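Local coordinates for Tol-Pal system protein TolA (Pseudomonas aeruginosa, PDB 1LR0) that probably takes part, through its periplasmic C-terminal domain, in the Tol-Pal system, which is important for outer-membrane integrity and has a role in outer-membrane invagination during cell division, at residues G28-D31 with D32-V35; R43-P46 with S47-N50; Q98-P101 with R102-D106. All blocks are in the same frame, centred on the assembly; numbering follows the deposited sequence.

Contact 1 of 3, residues G28-D31 with D32-V35; sequences GSLD and DLIV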
loop_
_atom_site.group_PDB
_atom_site.type_symbol
_atom_site.label_atom_id
_atom_site.label_comp_id
_atom_site.label_asym_id
_atom_site.label_seq_id
_atom_site.Cartn_x
_atom_site.Cartn_y
_atom_site.Cartn_z
ATOM N N GLY A 28 0.308 5.801 -6.085
ATOM C CA GLY A 28 1.551 6.243 -5.510
ATOM C C GLY A 28 1.265 6.949 -4.212
ATOM O O GLY A 28 1.941 6.758 -3.203
ATOM N N SER A 29 0.288 7.822 -4.245
ATOM C CA SER A 29 -0.065 8.582 -3.139
ATOM C C SER A 29 -0.677 7.675 -2.022
ATOM O O SER A 29 -0.361 7.804 -0.827
ATOM C CB SER A 29 -1.049 9.627 -3.568
ATOM O OG SER A 29 -1.534 10.288 -2.395
ATOM N N LEU A 30 -1.523 6.741 -2.394
ATOM C CA LEU A 30 -2.077 5.843 -1.384
ATOM C C LEU A 30 -1.047 4.832 -0.784
ATOM O O LEU A 30 -1.131 4.512 0.395
ATOM C CB LEU A 30 -3.288 5.115 -1.958
ATOM C CG LEU A 30 -4.514 6.025 -2.033
ATOM C CD1 LEU A 30 -5.535 5.423 -3.008
ATOM C CD2 LEU A 30 -5.133 6.331 -0.601
ATOM N N ASP A 31 -0.118 4.333 -1.584
ATOM C CA ASP A 31 0.905 3.416 -1.131
ATOM C C ASP A 31 1.842 4.182 -0.198
ATOM O O ASP A 31 2.277 3.613 0.808
ATOM C CB ASP A 31 1.697 2.722 -2.253
ATOM C CG ASP A 31 0.856 1.660 -2.991
ATOM O OD1 ASP A 31 -0.308 1.359 -2.544
ATOM O OD2 ASP A 31 1.286 1.084 -4.010
ATOM N N ASP A 32 2.094 5.444 -0.518
ATOM C CA ASP A 32 2.877 6.307 0.350
ATOM C C ASP A 32 2.183 6.469 1.717
ATOM O O ASP A 32 2.858 6.370 2.763
ATOM C CB ASP A 32 3.094 7.683 -0.208
ATOM C CG ASP A 32 4.104 7.745 -1.306
ATOM O OD1 ASP A 32 4.911 6.797 -1.435
ATOM O OD2 ASP A 32 4.131 8.807 -2.063
ATOM N N LEU A 33 0.879 6.728 1.684
ATOM C CA LEU A 33 0.106 6.835 2.909
ATOM C C LEU A 33 0.230 5.534 3.713
ATOM O O LEU A 33 0.523 5.559 4.881
ATOM C CB LEU A 33 -1.325 7.281 2.624
ATOM C CG LEU A 33 -2.304 7.358 3.809
ATOM C CD1 LEU A 33 -1.886 8.507 4.612
ATOM C CD2 LEU A 33 -3.699 7.518 3.330
ATOM N N ILE A 34 0.075 4.386 3.087
ATOM C CA ILE A 34 0.162 3.150 3.840
ATOM C C ILE A 34 1.525 3.053 4.499
ATOM O O ILE A 34 1.679 2.806 5.702
ATOM C CB ILE A 34 -0.060 1.985 2.917
ATOM C CG1 ILE A 34 -1.515 1.925 2.456
ATOM C CG2 ILE A 34 0.338 0.686 3.569
ATOM C CD1 ILE A 34 -1.726 0.878 1.369
ATOM N N VAL A 35 2.530 3.343 3.704
ATOM C CA VAL A 35 3.881 3.216 4.196
ATOM C C VAL A 35 4.100 4.188 5.360
ATOM O O VAL A 35 4.628 3.793 6.415
ATOM C CB VAL A 35 4.942 3.391 3.025
ATOM C CG1 VAL A 35 6.282 3.578 3.645
ATOM C CG2 VAL A 35 4.985 2.081 2.165
#
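Leu30 and Leu33 meet through their outermost methyls, Leu30 CD2 lying 4.3 Å from Leu33 CD2, one turn apart on the long helix 4-41. The two chains leave the backbone differently: Leu33 swings CG anti to its backbone N (chi1 176°), whereas Leu30 keeps CG beside the N. Ile34 follows with CG1 also beside its N, a choice that lays CG1 against the backbone one turn back, 3.3 Å from Leu30 O. Asp31 and Ile34 run side by side in the same direction, the carboxylate atom Asp31 OD1 coming to 4.2 Å from Ile34 CD1. The polar end of Asp31 is engaged elsewhere: OD2 forms a salt bridge with Arg112 and OD1 a hydrogen bond with Tyr109. Beneath these side chains the i to i+4 bonding is regular, as in Val35 N to Asp31 O at 2.9 Å and 160°. Asp32 folds its carboxylate back over the preceding turn, where OD2 sits 3.2 Å from Gly28 O; both are acceptors, so this proximity is no bond. The chemistry thus sets a probably charged carboxylate, satisfied at both oxygens, right beside apolar side chains: a polar link joins helix 4-41 to strand 111-116 next to methyl packing.

Contact 2 of 3, residues R43-P46 with S47-N50; sequences RRPP and SARN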
loop_
_atom_site.group_PDB
_atom_site.type_symbol
_atom_site.label_atom_id
_atom_site.label_comp_id
_atom_site.label_asym_id
_atom_site.label_seq_id
_atom_site.Cartn_x
_atom_site.Cartn_y
_atom_site.Cartn_z
ATOM N N ARG A 43 7.333 -0.606 15.696
ATOM C CA ARG A 43 8.187 -0.733 16.895
ATOM C C ARG A 43 9.324 -1.643 16.473
ATOM O O ARG A 43 9.149 -2.865 16.225
ATOM C CB ARG A 43 7.367 -1.393 18.030
ATOM C CG ARG A 43 6.142 -0.537 18.297
ATOM C CD ARG A 43 5.399 -0.809 19.599
ATOM N NE ARG A 43 5.559 0.335 20.508
ATOM C CZ ARG A 43 5.091 1.585 20.273
ATOM N NH1 ARG A 43 4.399 1.861 19.160
ATOM N NH2 ARG A 43 5.321 2.559 21.166
ATOM N N ARG A 44 10.485 -1.038 16.242
ATOM C CA ARG A 44 11.550 -1.808 15.620
ATOM C C ARG A 44 12.125 -2.867 16.523
ATOM O O ARG A 44 12.394 -2.606 17.661
ATOM C CB ARG A 44 12.622 -0.897 15.115
ATOM C CG ARG A 44 13.356 -0.066 16.195
ATOM C CD ARG A 44 14.021 1.142 15.617
ATOM N NE ARG A 44 13.011 2.102 15.193
ATOM C CZ ARG A 44 13.234 3.188 14.518
ATOM N NH1 ARG A 44 14.468 3.541 14.152
ATOM N NH2 ARG A 44 12.214 3.957 14.217
ATOM N N PRO A 45 12.357 -4.078 16.026
ATOM C CA PRO A 45 13.025 -5.094 16.844
ATOM C C PRO A 45 14.529 -5.008 16.708
ATOM O O PRO A 45 15.059 -4.485 15.688
ATOM C CB PRO A 45 12.497 -6.375 16.219
ATOM C CG PRO A 45 12.453 -6.041 14.790
ATOM C CD PRO A 45 11.985 -4.632 14.712
ATOM N N PRO A 46 15.262 -5.541 17.692
ATOM C CA PRO A 46 16.744 -5.432 17.709
ATOM C C PRO A 46 17.380 -6.033 16.493
ATOM O O PRO A 46 18.403 -5.560 16.098
ATOM C CB PRO A 46 17.165 -6.242 18.953
ATOM C CG PRO A 46 15.960 -6.338 19.779
ATOM C CD PRO A 46 14.742 -6.254 18.873
ATOM N N SER A 47 16.732 -6.980 15.845
ATOM C CA SER A 47 17.361 -7.644 14.707
ATOM C C SER A 47 17.183 -6.936 13.363
ATOM O O SER A 47 17.757 -7.341 12.386
ATOM C CB SER A 47 16.794 -9.085 14.558
ATOM O OG SER A 47 15.356 -9.042 14.473
ATOM N N ALA A 48 16.385 -5.876 13.314
ATOM C CA ALA A 48 16.192 -5.177 12.088
ATOM C C ALA A 48 17.456 -4.622 11.535
ATOM O O ALA A 48 18.287 -4.119 12.287
ATOM C CB ALA A 48 15.128 -4.107 12.209
ATOM N N ARG A 49 17.626 -4.738 10.223
ATOM C CA ARG A 49 18.818 -4.169 9.582
ATOM C C ARG A 49 18.472 -3.527 8.240
ATOM O O ARG A 49 17.612 -4.045 7.544
ATOM C CB ARG A 49 19.874 -5.237 9.302
ATOM C CG ARG A 49 20.551 -5.785 10.579
ATOM C CD ARG A 49 21.358 -4.843 11.353
ATOM N NE ARG A 49 22.063 -5.647 12.372
ATOM C CZ ARG A 49 21.591 -5.973 13.511
ATOM N NH1 ARG A 49 20.415 -5.514 13.890
ATOM N NH2 ARG A 49 22.305 -6.758 14.290
ATOM N N ASN A 50 19.202 -2.503 7.860
ATOM C CA ASN A 50 19.165 -2.012 6.481
ATOM C C ASN A 50 19.380 -3.159 5.486
ATOM O O ASN A 50 20.234 -4.031 5.703
ATOM C CB ASN A 50 20.198 -0.917 6.267
ATOM C CG ASN A 50 19.675 0.434 6.738
ATOM O OD1 ASN A 50 19.488 0.670 7.967
ATOM N ND2 ASN A 50 19.408 1.298 5.800
#
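Pro45 and Ala48 close a type I beta turn: Ala48 N donates to Pro45 O at 3.1 Å with an N-H...O angle of 166°. The donor approaches from above the carbonyl plane, 50° out of it, and so does not use a lone-pair direction. Inside the same turn the Ala48 methyl packs on the proline ring, CB standing 4.1 Å from Pro45 CD. At the corner, Pro46 contributes a ring-fixed phi of -59°, which suits the second position of a type I turn.

A second bond spans the turn from outside. The Arg49 chain starts with CG beside its backbone N and bends at chi2, which brings the guanidinium back beside the turn, edge-on to Pro46 O. Its NH1 donates to Pro46 O and also to Ala48 O, so one nitrogen bridges two carbonyls. Both acceptors lie close to the guanidinium plane.

Farther out, Ser47 OG is hydrogen-bonded to Asp77, and Pro45 and Ser47 rest on Pro79 of helix 78-91, while Ala48 touches Pro118 of helix 118-123. These contacts join the surface loop between helix 4-41 and strand 54-60 to helices 78-91 and 118-123. The two Arg49 bonds differ in direction: NH1 meets Pro46 O at 3.0 Å in the plane of that carbonyl, but approaches Ala48 O from above its carbonyl plane.

Contact 3 of 3, residues Q98-P101 with R102-D106; sequences QQLP and RATFD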
loop_
_atom_site.group_PDB
_atom_site.type_symbol
_atom_site.label_atom_id
_atom_site.label_comp_id
_atom_site.label_asym_id
_atom_site.label_seq_id
_atom_site.Cartn_x
_atom_site.Cartn_y
_atom_site.Cartn_z
ATOM N N GLN A 98 -11.657 5.641 1.043
ATOM C CA GLN A 98 -13.048 5.824 0.607
ATOM C C GLN A 98 -13.107 6.736 -0.593
ATOM O O GLN A 98 -14.156 6.938 -1.156
ATOM C CB GLN A 98 -13.899 6.404 1.712
ATOM C CG GLN A 98 -14.193 5.453 2.893
ATOM C CD GLN A 98 -14.812 6.160 4.065
ATOM O OE1 GLN A 98 -15.529 7.145 3.890
ATOM N NE2 GLN A 98 -14.547 5.666 5.270
ATOM N N GLN A 99 -11.986 7.299 -0.993
ATOM C CA GLN A 99 -11.905 8.189 -2.140
ATOM C C GLN A 99 -11.862 7.464 -3.460
ATOM O O GLN A 99 -12.017 8.072 -4.522
ATOM C CB GLN A 99 -10.633 8.959 -2.015
ATOM C CG GLN A 99 -10.663 9.829 -0.711
ATOM C CD GLN A 99 -9.377 10.663 -0.475
ATOM O OE1 GLN A 99 -9.302 11.466 0.498
ATOM N NE2 GLN A 99 -8.368 10.463 -1.347
ATOM N N LEU A 100 -11.670 6.165 -3.402
ATOM C CA LEU A 100 -11.643 5.366 -4.589
ATOM C C LEU A 100 -13.071 4.944 -5.000
ATOM O O LEU A 100 -13.858 4.580 -4.160
ATOM C CB LEU A 100 -10.882 4.088 -4.322
ATOM C CG LEU A 100 -9.406 4.270 -3.969
ATOM C CD1 LEU A 100 -8.858 2.971 -3.676
ATOM C CD2 LEU A 100 -8.710 4.857 -5.167
ATOM N N PRO A 101 -13.340 4.891 -6.295
ATOM C CA PRO A 101 -14.523 4.203 -6.797
ATOM C C PRO A 101 -14.373 2.804 -6.373
ATOM O O PRO A 101 -13.270 2.275 -6.308
ATOM C CB PRO A 101 -14.328 4.225 -8.323
ATOM C CG PRO A 101 -13.480 5.329 -8.580
ATOM C CD PRO A 101 -12.524 5.456 -7.383
ATOM N N ARG A 102 -15.493 2.175 -6.136
ATOM C CA ARG A 102 -15.506 0.888 -5.596
ATOM C C ARG A 102 -14.832 -0.132 -6.441
ATOM O O ARG A 102 -14.239 -1.077 -5.889
ATOM C CB ARG A 102 -16.930 0.471 -5.293
ATOM C CG ARG A 102 -16.963 -0.909 -4.667
ATOM C CD ARG A 102 -16.368 -0.854 -3.238
ATOM N NE ARG A 102 -17.303 -1.470 -2.319
ATOM C CZ ARG A 102 -18.097 -0.814 -1.488
ATOM N NH1 ARG A 102 -18.073 0.514 -1.385
ATOM N NH2 ARG A 102 -18.914 -1.522 -0.762
ATOM N N ALA A 103 -14.894 -0.011 -7.776
ATOM C CA ALA A 103 -14.291 -1.071 -8.552
ATOM C C ALA A 103 -12.790 -0.961 -8.434
ATOM O O ALA A 103 -12.106 -1.933 -8.546
ATOM C CB ALA A 103 -14.667 -0.969 -9.999
ATOM N N THR A 104 -12.299 0.244 -8.310
ATOM C CA THR A 104 -10.859 0.423 -8.165
ATOM C C THR A 104 -10.413 -0.144 -6.813
ATOM O O THR A 104 -9.451 -0.907 -6.729
ATOM C CB THR A 104 -10.505 1.880 -8.286
ATOM O OG1 THR A 104 -10.976 2.383 -9.538
ATOM C CG2 THR A 104 -8.975 2.051 -8.372
ATOM N N PHE A 105 -11.126 0.203 -5.752
ATOM C CA PHE A 105 -10.880 -0.447 -4.463
ATOM C C PHE A 105 -10.780 -1.931 -4.527
ATOM O O PHE A 105 -9.764 -2.559 -4.119
ATOM C CB PHE A 105 -11.925 -0.143 -3.419
ATOM C CG PHE A 105 -11.587 -0.761 -2.063
ATOM C CD1 PHE A 105 -10.593 -0.198 -1.277
ATOM C CD2 PHE A 105 -12.171 -1.952 -1.657
ATOM C CE1 PHE A 105 -10.228 -0.783 -0.068
ATOM C CE2 PHE A 105 -11.851 -2.553 -0.445
ATOM C CZ PHE A 105 -10.861 -1.983 0.356
ATOM N N ASP A 106 -11.822 -2.535 -5.060
ATOM C CA ASP A 106 -11.897 -3.955 -5.097
ATOM C C ASP A 106 -10.744 -4.562 -5.897
ATOM O O ASP A 106 -10.287 -5.668 -5.610
ATOM C CB ASP A 106 -13.216 -4.409 -5.747
ATOM C CG ASP A 106 -14.445 -4.338 -4.794
ATOM O OD1 ASP A 106 -14.322 -4.330 -3.534
ATOM O OD2 ASP A 106 -15.615 -4.354 -5.269
#
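Leu100 reaches toward Phe105 at the start of helix 102-108, meeting its backbone and ring edge. Leu100 CD1 is 4.0 Å from Phe105 CA and 4.3 Å from the ring atom Phe105 CD1, and it lies near the ring plane, so the methyl abuts an edge and does not stack on a face. The orientations follow from the torsions. Phe105 has CG anti to its backbone N (chi1 -176°), carrying the ring away from the 98-101 segment, while Leu100 points toward the helix and reaches the near end of the ring with a single methyl. Its other methyl, CD2, turns to the threonine, 4.3 Å from Thr104 CG2.

Pro101 and Thr104 form the second pair. They lie alongside one another and point the same way, with Pro101 CG 4.0 Å from Thr104 OG1. Thr104 CB also stands 3.4 Å from Pro101 O, placing the base of the side chain against the carbonyl that opens the helix.

Pro101 occupies the N-cap position. Its carbonyl oxygen accepts from Phe105 N at 3.0 Å; the bond is nearly straight at 171°, and the N-H comes almost along the C=O axis. This first helical bond fixes the backbone of Phe105 while Leu100 covers that backbone from the side. It is followed by the bond from Asp106 N to Arg102 O, which continues the helical pattern.

The contact joins the loop after helix 78-91 to the short helix 102-108. Leu100 extends beyond it onto Val26 and Leu30 of helix 4-41 and onto Tyr109, whereas Phe105 packs on Pro62 and Arg110, and Asp106 makes a salt bridge with Arg110 in the link to strand 111-116.

Contact 1 and contact 3 touch directly: Leu30 CD1 of helix 4-41 packs 3.9 Å from Leu100 CD2, and their centres are about 15 Å apart. Tyr109 gives a further connection, since it is shared by both contacts through Leu30 and Leu100. Contact 2 is remote from both. Its centre is about 22 Å from that of contact 1, and about 34 Å from that of contact 3, on the opposite side of the chain's centre. All three follow one another in series along the chain. The Pro45 side chain of contact 2 lies about 11 Å from a bound zinc ion, which is not part of that contact.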